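Local coordinates for protein Bd3459 (PDB 5CEC) that is a predatory endopeptidase of the S13 family, probably acting as a serine-type D-Ala-D-Ala peptidase on cell-wall peptides, and is bound by an ankyrin-repeat immunity protein, at residues Gln54-Asp59 and Met309-Leu314; Gly369-Ser372 and Glu377-Phe380; Ala176-Ser181 and Arg214-Val219. The protein carries 1 engineered substitution. All coordinates share one frame; numbering follows the deposited sequence.

In the fold
From the N terminus, the chain lays down strand 40-48; residues 54-59, which run into the short strand 57-58, then open interaction 1, which closes only at helix 307-322, some 250 residues later. This long excursion contains interaction 3 entirely. There helix 167-182 meets strand 212-218, the edge of a separate mixed sheet, across a much shorter loop. Interaction 2 follows in series, joining strands 364-373 and 376-385 as a hairpin. Interactions 1 and 2 touch through Ile311 and Leu314, and both reach the same antiparallel sheet, interaction 1 by laying helix 307-322 against it and interaction 2 as two of its strands; interaction 3 lies with its centre about 48 Å from that of interaction 1.

Interaction 1 of 3, residues Gln54-Asp59 and Met309-Leu314; sequences QQIQGD and MMIKVL
Ile56 and Ile311 carry this contact, their branched side chains lying alongside and running antiparallel to each other. The branches meet crosswise: Ile56 CG1 lies 4.0 Å from Ile311 CG2, while Ile56 CG2 lies 4.1 Å from Ile311 CG1. Ile56 places CG1 next to its backbone N (chi1 -61°), and its chain then runs extended to CD1, which lies 4.1 Å from Ile311 CB. Isoleucine suits both places because its two branches can interlock with a like neighbour. The pair joins helix 307-322 to the chain just before edge strand 57-58 of the antiparallel sheet, an alpha-on-beta layering as in the penicillin-binding protein and beta-lactamase fold. Ile311 also rests on Cys45 and Met47 of strand 40-48, and Cys45 is tied to Cys307 by a disulfide near the start of the same helix. Toward the outside, Lys312 adds only its aliphatic part: CG comes within 4.2 Å of Ile56 CD1. Bends at chi3 and chi4, 73° and 72°, turn the rest of this partly exposed lysine aside; its aliphatic stem suits the border of an apolar contact.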
ATOM      1  N   GLN A  54       9.443 -28.576  -6.482  1.00 43.43           N
ATOM      2  CA  GLN A  54       8.375 -27.583  -6.326  1.00 41.50           C
ATOM      3  C   GLN A  54       7.310 -28.023  -5.298  1.00 36.31           C
ATOM      4  O   GLN A  54       6.123 -27.697  -5.421  1.00 40.90           O
ATOM      5  CB  GLN A  54       7.757 -27.193  -7.683  1.00 44.50           C
ATOM      6  CG  GLN A  54       8.731 -26.463  -8.601  1.00 47.95           C
ATOM      7  CD  GLN A  54       8.097 -25.983  -9.898  1.00 49.36           C
ATOM      8  OE1 GLN A  54       7.017 -25.395  -9.903  1.00 49.87           O
ATOM      9  NE2 GLN A  54       8.787 -26.203 -11.004  1.00 51.94           N
ATOM     10  N   GLN A  55       7.756 -28.731  -4.261  1.00 35.34           N
ATOM     11  CA  GLN A  55       6.891 -29.088  -3.149  1.00 33.48           C
ATOM     12  C   GLN A  55       6.789 -27.876  -2.238  1.00 29.80           C
ATOM     13  O   GLN A  55       7.776 -27.310  -1.785  1.00 30.50           O
ATOM     14  CB  GLN A  55       7.447 -30.268  -2.366  1.00 36.78           C
ATOM     15  CG  GLN A  55       6.451 -30.861  -1.374  1.00 44.88           C
ATOM     16  CD  GLN A  55       6.967 -32.134  -0.725  1.00 51.05           C
ATOM     17  OE1 GLN A  55       8.051 -32.145  -0.143  1.00 57.02           O
ATOM     18  NE2 GLN A  55       6.196 -33.217  -0.823  1.00 55.63           N
ATOM     19  N   ILE A  56       5.572 -27.489  -1.957  1.00 26.88           N
ATOM     20  CA  ILE A  56       5.328 -26.368  -1.040  1.00 24.75           C
ATOM     21  C   ILE A  56       5.374 -26.854   0.408  1.00 25.32           C
ATOM     22  O   ILE A  56       4.739 -27.861   0.749  1.00 28.35           O
ATOM     23  CB  ILE A  56       3.992 -25.703  -1.357  1.00 25.45           C
ATOM     24  CG1 ILE A  56       4.031 -25.145  -2.785  1.00 26.70           C
ATOM     25  CG2 ILE A  56       3.660 -24.609  -0.344  1.00 25.86           C
ATOM     26  CD1 ILE A  56       2.671 -24.767  -3.344  1.00 27.70           C
ATOM     27  N   GLN A  57       6.127 -26.144   1.251  1.00 24.78           N
ATOM     28  CA  GLN A  57       6.290 -26.478   2.662  1.00 26.50           C
ATOM     29  C   GLN A  57       5.324 -25.616   3.469  1.00 24.58           C
ATOM     30  O   GLN A  57       5.184 -24.437   3.204  1.00 26.32           O
ATOM     31  CB  GLN A  57       7.720 -26.144   3.119  1.00 28.69           C
ATOM     32  CG  GLN A  57       8.820 -26.775   2.275  1.00 32.71           C
ATOM     33  CD  GLN A  57       8.648 -28.259   2.163  1.00 37.40           C
ATOM     34  OE1 GLN A  57       8.417 -28.932   3.169  1.00 39.59           O
ATOM     35  NE2 GLN A  57       8.736 -28.784   0.940  1.00 41.90           N
ATOM     36  N   GLY A  58       4.702 -26.187   4.488  1.00 24.66           N
ATOM     37  CA  GLY A  58       3.903 -25.387   5.401  1.00 28.44           C
ATOM     38  C   GLY A  58       2.998 -26.283   6.181  1.00 26.81           C
ATOM     39  O   GLY A  58       3.095 -27.503   6.072  1.00 29.25           O
ATOM     40  N   ASP A  59       2.109 -25.659   6.945  1.00 26.18           N
ATOM     41  CA  ASP A  59       1.199 -26.382   7.825  1.00 25.19           C
ATOM     42  C   ASP A  59       0.041 -27.113   7.108  1.00 25.56           C
ATOM     43  O   ASP A  59      -0.132 -26.988   5.910  1.00 24.84           O
ATOM     44  CB  ASP A  59       0.673 -25.437   8.929  1.00 25.66           C
ATOM     45  CG  ASP A  59      -0.033 -24.227   8.375  1.00 23.09           C
ATOM     46  OD1 ASP A  59      -1.027 -24.417   7.619  1.00 25.98           O
ATOM     47  OD2 ASP A  59       0.392 -23.073   8.704  1.00 23.53           O
ATOM     48  N   MET A 309      -1.794 -21.677  -3.084  1.00 17.09           N
ATOM     49  CA  MET A 309      -2.074 -20.899  -4.285  1.00 17.00           C
ATOM     50  C   MET A 309      -1.235 -19.610  -4.316  1.00 16.15           C
ATOM     51  O   MET A 309      -0.790 -19.165  -5.386  1.00 17.12           O
ATOM     52  CB  MET A 309      -3.558 -20.568  -4.410  1.00 18.89           C
ATOM     53  CG  MET A 309      -4.393 -21.675  -5.016  1.00 23.59           C
ATOM     54  SD  MET A 309      -3.966 -22.093  -6.722  1.00 28.82           S
ATOM     55  CE  MET A 309      -3.609 -20.507  -7.414  1.00 21.63           C
ATOM     56  N   MET A 310      -1.045 -18.975  -3.157  1.00 16.83           N
ATOM     57  CA  MET A 310      -0.204 -17.787  -3.112  1.00 16.15           C
ATOM     58  C   MET A 310       1.252 -18.066  -3.512  1.00 15.26           C
ATOM     59  O   MET A 310       1.880 -17.285  -4.228  1.00 15.91           O
ATOM     60  CB  MET A 310      -0.318 -17.124  -1.739  1.00 16.08           C
ATOM     61  CG  MET A 310      -1.702 -16.594  -1.407  1.00 16.71           C
ATOM     62  SD  MET A 310      -2.390 -15.434  -2.632  1.00 17.44           S
ATOM     63  CE  MET A 310      -3.334 -16.504  -3.706  1.00 18.56           C
ATOM     64  N   ILE A 311       1.791 -19.197  -3.073  1.00 15.79           N
ATOM     65  CA  ILE A 311       3.135 -19.599  -3.487  1.00 16.63           C
ATOM     66  C   ILE A 311       3.178 -19.833  -4.999  1.00 16.07           C
ATOM     67  O   ILE A 311       4.096 -19.380  -5.660  1.00 17.33           O
ATOM     68  CB  ILE A 311       3.594 -20.844  -2.743  1.00 18.01           C
ATOM     69  CG1 ILE A 311       3.584 -20.591  -1.221  1.00 18.35           C
ATOM     70  CG2 ILE A 311       4.967 -21.269  -3.244  1.00 18.16           C
ATOM     71  CD1 ILE A 311       4.500 -19.462  -0.763  1.00 17.74           C
ATOM     72  N   LYS A 312       2.182 -20.507  -5.549  1.00 16.45           N
ATOM     73  CA  LYS A 312       2.136 -20.750  -6.995  1.00 16.89           C
ATOM     74  C   LYS A 312       2.065 -19.467  -7.807  1.00 15.97           C
ATOM     75  O   LYS A 312       2.727 -19.298  -8.825  1.00 17.17           O
ATOM     76  CB  LYS A 312       0.989 -21.658  -7.388  1.00 18.51           C
ATOM     77  CG  LYS A 312       1.085 -23.083  -6.844  1.00 21.54           C
ATOM     78  CD  LYS A 312      -0.159 -23.890  -7.182  1.00 26.24           C
ATOM     79  CE  LYS A 312      -0.221 -24.266  -8.653  1.00 31.75           C
ATOM     80  NZ  LYS A 312       0.764 -25.320  -9.056  1.00 37.86           N
ATOM     81  N   VAL A 313       1.304 -18.511  -7.282  1.00 16.35           N
ATOM     82  CA  VAL A 313       1.219 -17.198  -7.908  1.00 16.14           C
ATOM     83  C   VAL A 313       2.576 -16.512  -7.911  1.00 15.46           C
ATOM     84  O   VAL A 313       2.979 -15.941  -8.944  1.00 16.26           O
ATOM     85  CB  VAL A 313       0.134 -16.342  -7.205  1.00 15.47           C
ATOM     86  CG1 VAL A 313       0.254 -14.861  -7.553  1.00 16.15           C
ATOM     87  CG2 VAL A 313      -1.246 -16.867  -7.574  1.00 16.78           C
ATOM     88  N   LEU A 314       3.278 -16.555  -6.783  1.00 15.77           N
ATOM     89  CA  LEU A 314       4.625 -15.955  -6.723  1.00 16.71           C
ATOM     90  C   LEU A 314       5.588 -16.614  -7.725  1.00 15.22           C
ATOM     91  O   LEU A 314       6.328 -15.922  -8.445  1.00 16.67           O
ATOM     92  CB  LEU A 314       5.194 -16.011  -5.318  1.00 15.78           C
ATOM     93  CG  LEU A 314       4.470 -15.028  -4.350  1.00 16.61           C
ATOM     94  CD1 LEU A 314       4.695 -15.476  -2.912  1.00 17.68           C
ATOM     95  CD2 LEU A 314       4.891 -13.578  -4.563  1.00 17.93           C
TER

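Interaction 2 of 3, residues Gly369-Ser372 and Glu377-Phe380; sequences GSVS and EIYF
Gly369 and Phe380 form an antiparallel hydrogen-bonded pair at the tight end of the contact. Gly369 N reaches Phe380 O at 3.0 Å, and Phe380 N returns a 2.8 Å bond to Gly369 O. The Phe380 ring, swung between its own N and carbonyl carbon (chi1 74°), folds back over the neighbouring strand: Gly369 N sits 3.6 Å above one ring face, offset toward the rim. Glycine suits the site because its backbone angles (phi 159°, psi -151°) are ones that residues with a side chain seldom adopt, and the Phe380 ring lies close by. Val371 and Ile378 make the next hydrogen-bonded pair, with bonds of 2.8 Å from Val371 N to Ile378 O and from Ile378 N to Val371 O. Val371 CG2 lies 3.8 Å from Ile378 CB, whereas CG1 turns to Phe380 CE2, crossing that side chain at about a right angle. Helix 394-411 covers this apolar face through Val406, Leu409 and Ile410.

The other face is looser and more polar. Ser370 OG and Glu377 OE2 do not bond directly; a water donates to both and joins them. Tyr379, on the same face, packs against helix 307-322 and sends its hydroxyl to Asp318. Asp318 OD2 also lies near Glu377 OE2, which would probably raise the proton affinity of one of the two acids. In this hairpin of the antiparallel sheet that also holds strands 40-48 and 354-361, the backbone bonds fix the register and the hydrophobic face adds close packing, while the serine–glutamate link depends on a mediating water.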
ATOM      1  N   GLY A 369       5.314 -12.802  -0.439  1.00 13.87           N
ATOM      2  CA  GLY A 369       6.429 -12.263  -1.206  1.00 14.36           C
ATOM      3  C   GLY A 369       7.590 -13.216  -1.231  1.00 15.31           C
ATOM      4  O   GLY A 369       7.434 -14.459  -1.171  1.00 16.43           O
ATOM      5  N   SER A 370       8.767 -12.623  -1.356  1.00 15.62           N
ATOM      6  CA  SER A 370      10.004 -13.356  -1.340  1.00 16.43           C
ATOM      7  C   SER A 370      10.956 -12.777  -0.316  1.00 16.43           C
ATOM      8  O   SER A 370      10.988 -11.558  -0.052  1.00 17.56           O
ATOM      9  CB  SER A 370      10.662 -13.320  -2.722  1.00 17.72           C
ATOM     10  OG  SER A 370      11.136 -12.022  -3.031  1.00 19.32           O
ATOM     11  N   VAL A 371      11.749 -13.676   0.260  1.00 17.68           N
ATOM     12  CA  VAL A 371      12.889 -13.284   1.072  1.00 17.55           C
ATOM     13  C   VAL A 371      14.177 -13.743   0.408  1.00 19.13           C
ATOM     14  O   VAL A 371      14.243 -14.857  -0.118  1.00 20.38           O
ATOM     15  CB  VAL A 371      12.799 -13.822   2.530  1.00 18.35           C
ATOM     16  CG1 VAL A 371      11.618 -13.204   3.290  1.00 17.62           C
ATOM     17  CG2 VAL A 371      12.726 -15.335   2.612  1.00 18.95           C
ATOM     18  N   SER A 372      15.180 -12.854   0.405  1.00 19.97           N
ATOM     19  CA  SER A 372      16.495 -13.126  -0.129  1.00 20.67           C
ATOM     20  C   SER A 372      17.356 -13.457   1.085  1.00 22.79           C
ATOM     21  O   SER A 372      17.512 -12.641   1.995  1.00 22.66           O
ATOM     22  CB  SER A 372      17.032 -11.910  -0.869  1.00 22.48           C
ATOM     23  OG  SER A 372      18.358 -12.145  -1.299  1.00 25.24           O
ATOM     24  N   GLU A 377      16.604 -17.304  -2.752  1.00 23.86           N
ATOM     25  CA  GLU A 377      15.324 -16.643  -2.792  1.00 21.65           C
ATOM     26  C   GLU A 377      14.271 -17.637  -2.348  1.00 20.70           C
ATOM     27  O   GLU A 377      14.211 -18.750  -2.860  1.00 22.56           O
ATOM     28  CB  GLU A 377      15.020 -16.189  -4.213  1.00 23.46           C
ATOM     29  CG  GLU A 377      13.662 -15.541  -4.406  1.00 25.56           C
ATOM     30  CD  GLU A 377      13.279 -15.271  -5.862  1.00 28.37           C
ATOM     31  OE1 GLU A 377      13.949 -15.734  -6.801  1.00 35.23           O
ATOM     32  OE2 GLU A 377      12.265 -14.603  -6.070  1.00 29.19           O
ATOM     33  N   ILE A 378      13.449 -17.250  -1.383  1.00 20.22           N
ATOM     34  CA  ILE A 378      12.399 -18.119  -0.856  1.00 19.63           C
ATOM     35  C   ILE A 378      11.060 -17.396  -0.949  1.00 18.33           C
ATOM     36  O   ILE A 378      10.913 -16.269  -0.450  1.00 18.63           O
ATOM     37  CB  ILE A 378      12.662 -18.528   0.590  1.00 21.10           C
ATOM     38  CG1 ILE A 378      14.056 -19.124   0.767  1.00 23.95           C
ATOM     39  CG2 ILE A 378      11.592 -19.503   1.086  1.00 20.15           C
ATOM     40  CD1 ILE A 378      14.421 -19.337   2.188  1.00 26.40           C
ATOM     41  N   TYR A 379      10.054 -18.036  -1.557  1.00 17.66           N
ATOM     42  CA  TYR A 379       8.688 -17.493  -1.553  1.00 17.42           C
ATOM     43  C   TYR A 379       7.984 -17.822  -0.245  1.00 17.20           C
ATOM     44  O   TYR A 379       8.198 -18.889   0.343  1.00 18.34           O
ATOM     45  CB  TYR A 379       7.847 -18.111  -2.691  1.00 17.56           C
ATOM     46  CG  TYR A 379       8.461 -17.966  -4.061  1.00 17.24           C
ATOM     47  CD1 TYR A 379       8.801 -16.712  -4.557  1.00 18.68           C
ATOM     48  CD2 TYR A 379       8.714 -19.075  -4.873  1.00 18.71           C
ATOM     49  CE1 TYR A 379       9.369 -16.561  -5.801  1.00 20.04           C
ATOM     50  CE2 TYR A 379       9.274 -18.928  -6.123  1.00 20.52           C
ATOM     51  CZ  TYR A 379       9.625 -17.679  -6.583  1.00 20.04           C
ATOM     52  OH  TYR A 379      10.212 -17.535  -7.820  1.00 22.49           O
ATOM     53  N   PHE A 380       7.149 -16.906   0.231  1.00 15.92           N
ATOM     54  CA  PHE A 380       6.383 -17.161   1.437  1.00 16.59           C
ATOM     55  C   PHE A 380       5.012 -16.527   1.356  1.00 14.19           C
ATOM     56  O   PHE A 380       4.794 -15.582   0.598  1.00 15.30           O
ATOM     57  CB  PHE A 380       7.135 -16.597   2.671  1.00 17.19           C
ATOM     58  CG  PHE A 380       7.094 -15.099   2.772  1.00 16.61           C
ATOM     59  CD1 PHE A 380       6.037 -14.476   3.405  1.00 16.52           C
ATOM     60  CD2 PHE A 380       8.066 -14.307   2.158  1.00 16.31           C
ATOM     61  CE1 PHE A 380       5.965 -13.095   3.449  1.00 15.97           C
ATOM     62  CE2 PHE A 380       7.978 -12.943   2.187  1.00 15.08           C
ATOM     63  CZ  PHE A 380       6.937 -12.344   2.836  1.00 16.12           C
TER
HETATM   64  O   HOH W   1      12.397 -11.631  -5.405  1.00 25.12           O

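Interaction 3 of 3, residues Ala176-Ser181 and Arg214-Val219; sequences ATLTSS and RTISFV
A helix lying over the edge of a mixed sheet is the setting here: helix 167-182 packs through Leu178 and Thr179 on Ile216 of strand 212-218, an outermost strand of that sheet within the chain. Ile216 points its side chain at the helix and splits its two ends between the two partners. Its CG2, anti to the backbone N, meets Leu178 CD1 at 3.8 Å, and Leu178 CB is 4.1 Å from the same methyl. The longer branch runs the other way, carrying CD1 to within 3.6 Å of Thr179 OG1 and 3.8 Å of Thr179 CA. Both helix side chains pass Ile216 at a slant. Leucine fits the buried position, where it also reaches Leu139 and Phe141 of strand 135-141. Threonine suits the outer margin: its hydroxyl, set beside its own N (chi1 -60°), is hydrogen-bonded back to Arg175 O one turn earlier, so this polar atom is satisfied while it borders a methyl. Arg175 NE in turn bonds to Ile216 O, adding a polar tie between helix and strand. This is helix-on-sheet packing, in which helix 167-182 lies against strand 212-218 and, through Leu178, the neighbouring strand 135-141.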
ATOM      1  N   ALA A 176     -18.254  15.301 -15.465  1.00 20.09           N
ATOM      2  CA  ALA A 176     -18.182  16.156 -14.313  1.00 20.76           C
ATOM      3  C   ALA A 176     -16.760  16.383 -13.822  1.00 19.90           C
ATOM      4  O   ALA A 176     -16.422  17.493 -13.454  1.00 22.90           O
ATOM      5  CB  ALA A 176     -19.054  15.638 -13.184  1.00 21.12           C
ATOM      6  N   THR A 177     -15.939  15.338 -13.814  1.00 19.34           N
ATOM      7  CA  THR A 177     -14.557  15.474 -13.400  1.00 19.14           C
ATOM      8  C   THR A 177     -13.754  16.303 -14.417  1.00 18.76           C
ATOM      9  O   THR A 177     -12.923  17.125 -14.031  1.00 19.14           O
ATOM     10  CB  THR A 177     -13.916  14.079 -13.228  1.00 19.09           C
ATOM     11  OG1 THR A 177     -14.692  13.330 -12.292  1.00 21.85           O
ATOM     12  CG2 THR A 177     -12.464  14.171 -12.759  1.00 21.15           C
ATOM     13  N   LEU A 178     -14.015  16.097 -15.709  1.00 17.85           N
ATOM     14  CA  LEU A 178     -13.392  16.923 -16.731  1.00 18.79           C
ATOM     15  C   LEU A 178     -13.753  18.390 -16.533  1.00 18.70           C
ATOM     16  O   LEU A 178     -12.897  19.245 -16.606  1.00 19.71           O
ATOM     17  CB  LEU A 178     -13.767  16.459 -18.127  1.00 18.09           C
ATOM     18  CG  LEU A 178     -13.045  15.206 -18.655  1.00 17.45           C
ATOM     19  CD1 LEU A 178     -13.717  14.713 -19.928  1.00 19.39           C
ATOM     20  CD2 LEU A 178     -11.564  15.488 -18.881  1.00 18.22           C
ATOM     21  N   THR A 179     -15.014  18.664 -16.212  1.00 19.31           N
ATOM     22  CA  THR A 179     -15.491  20.019 -16.074  1.00 21.13           C
ATOM     23  C   THR A 179     -14.935  20.670 -14.813  1.00 20.92           C
ATOM     24  O   THR A 179     -14.496  21.820 -14.856  1.00 23.53           O
ATOM     25  CB  THR A 179     -17.018  20.036 -16.042  1.00 21.48           C
ATOM     26  OG1 THR A 179     -17.549  19.484 -17.254  1.00 24.51           O
ATOM     27  CG2 THR A 179     -17.615  21.441 -15.821  1.00 23.62           C
ATOM     28  N   SER A 180     -14.916  19.946 -13.696  1.00 20.11           N
ATOM     29  CA  SER A 180     -14.605  20.581 -12.416  0.50 21.59           C
ATOM     30  C   SER A 180     -13.143  20.481 -12.022  1.00 21.06           C
ATOM     31  O   SER A 180     -12.691  21.241 -11.185  1.00 21.59           O
ATOM     32  CB  SER A 180     -15.501  20.010 -11.323  0.50 22.75           C
ATOM     33  OG  SER A 180     -16.846  20.372 -11.578  0.50 25.34           O
ATOM     34  N   SER A 181     -12.400  19.555 -12.644  1.00 19.94           N
ATOM     35  CA  SER A 181     -11.006  19.330 -12.294  1.00 20.14           C
ATOM     36  C   SER A 181     -10.052  19.478 -13.470  1.00 19.67           C
ATOM     37  O   SER A 181      -9.092  20.232 -13.387  1.00 21.32           O
ATOM     38  CB  SER A 181     -10.837  17.940 -11.661  1.00 20.43           C
ATOM     39  OG  SER A 181     -11.541  17.877 -10.437  1.00 24.53           O
ATOM     40  N   ARG A 214     -14.404  24.779 -23.564  1.00 23.05           N
ATOM     41  CA  ARG A 214     -15.741  25.377 -23.632  1.00 26.98           C
ATOM     42  C   ARG A 214     -16.840  24.347 -23.426  1.00 25.96           C
ATOM     43  O   ARG A 214     -17.697  24.548 -22.552  1.00 30.15           O
ATOM     44  CB  ARG A 214     -15.981  26.144 -24.933  1.00 30.11           C
ATOM     45  CG  ARG A 214     -17.310  26.912 -24.889  1.00 35.75           C
ATOM     46  CD  ARG A 214     -17.397  28.077 -25.854  1.00 42.03           C
ATOM     47  NE  ARG A 214     -16.374  29.093 -25.635  1.00 49.35           N
ATOM     48  CZ  ARG A 214     -16.042  30.041 -26.511  1.00 55.89           C
ATOM     49  NH1 ARG A 214     -16.632  30.119 -27.707  1.00 56.73           N
ATOM     50  NH2 ARG A 214     -15.091  30.919 -26.193  1.00 59.92           N
ATOM     51  N   THR A 215     -16.827  23.263 -24.203  1.00 24.66           N
ATOM     52  CA  THR A 215     -17.895  22.254 -24.193  1.00 26.65           C
ATOM     53  C   THR A 215     -17.273  20.890 -23.993  1.00 24.34           C
ATOM     54  O   THR A 215     -16.258  20.577 -24.600  1.00 25.96           O
ATOM     55  CB  THR A 215     -18.646  22.229 -25.546  1.00 30.81           C
ATOM     56  OG1 THR A 215     -19.158  23.530 -25.801  1.00 37.59           O
ATOM     57  CG2 THR A 215     -19.783  21.222 -25.516  1.00 33.50           C
ATOM     58  N   ILE A 216     -17.888  20.077 -23.147  1.00 23.81           N
ATOM     59  CA  ILE A 216     -17.417  18.724 -22.864  1.00 22.84           C
ATOM     60  C   ILE A 216     -18.574  17.757 -23.024  1.00 23.42           C
ATOM     61  O   ILE A 216     -19.645  17.976 -22.434  1.00 27.32           O
ATOM     62  CB  ILE A 216     -16.829  18.616 -21.442  1.00 22.16           C
ATOM     63  CG1 ILE A 216     -15.693  19.629 -21.279  1.00 23.71           C
ATOM     64  CG2 ILE A 216     -16.366  17.177 -21.163  1.00 22.89           C
ATOM     65  CD1 ILE A 216     -15.151  19.774 -19.884  1.00 23.68           C
ATOM     66  N   SER A 217     -18.366  16.678 -23.775  1.00 22.95           N
ATOM     67  CA  SER A 217     -19.427  15.688 -23.948  1.00 24.32           C
ATOM     68  C   SER A 217     -18.913  14.289 -24.252  1.00 23.34           C
ATOM     69  O   SER A 217     -17.800  14.121 -24.689  1.00 24.20           O
ATOM     70  CB  SER A 217     -20.445  16.137 -24.980  1.00 30.34           C
ATOM     71  OG  SER A 217     -19.883  16.280 -26.239  1.00 34.05           O
ATOM     72  N   PHE A 218     -19.740  13.303 -23.931  1.00 23.28           N
ATOM     73  CA  PHE A 218     -19.448  11.892 -24.163  1.00 21.67           C
ATOM     74  C   PHE A 218     -19.806  11.536 -25.611  1.00 23.58           C
ATOM     75  O   PHE A 218     -20.903  11.889 -26.102  1.00 26.45           O
ATOM     76  CB  PHE A 218     -20.280  11.072 -23.171  1.00 22.52           C
ATOM     77  CG  PHE A 218     -20.225   9.597 -23.387  1.00 22.24           C
ATOM     78  CD1 PHE A 218     -19.049   8.912 -23.246  1.00 23.02           C
ATOM     79  CD2 PHE A 218     -21.372   8.870 -23.679  1.00 26.32           C
ATOM     80  CE1 PHE A 218     -18.986   7.539 -23.429  1.00 23.93           C
ATOM     81  CE2 PHE A 218     -21.318   7.501 -23.861  1.00 29.40           C
ATOM     82  CZ  PHE A 218     -20.118   6.833 -23.741  1.00 26.39           C
ATOM     83  N   VAL A 219     -18.868  10.876 -26.292  1.00 23.25           N
ATOM     84  CA  VAL A 219     -19.097  10.291 -27.624  1.00 25.41           C
ATOM     85  C   VAL A 219     -18.586   8.857 -27.609  1.00 24.80           C
ATOM     86  O   VAL A 219     -17.383   8.634 -27.472  1.00 24.10           O
ATOM     87  CB  VAL A 219     -18.396  11.086 -28.755  1.00 25.70           C
ATOM     88  CG1 VAL A 219     -18.612  10.401 -30.100  1.00 27.75           C
ATOM     89  CG2 VAL A 219     -18.912  12.521 -28.801  1.00 26.85           C
TER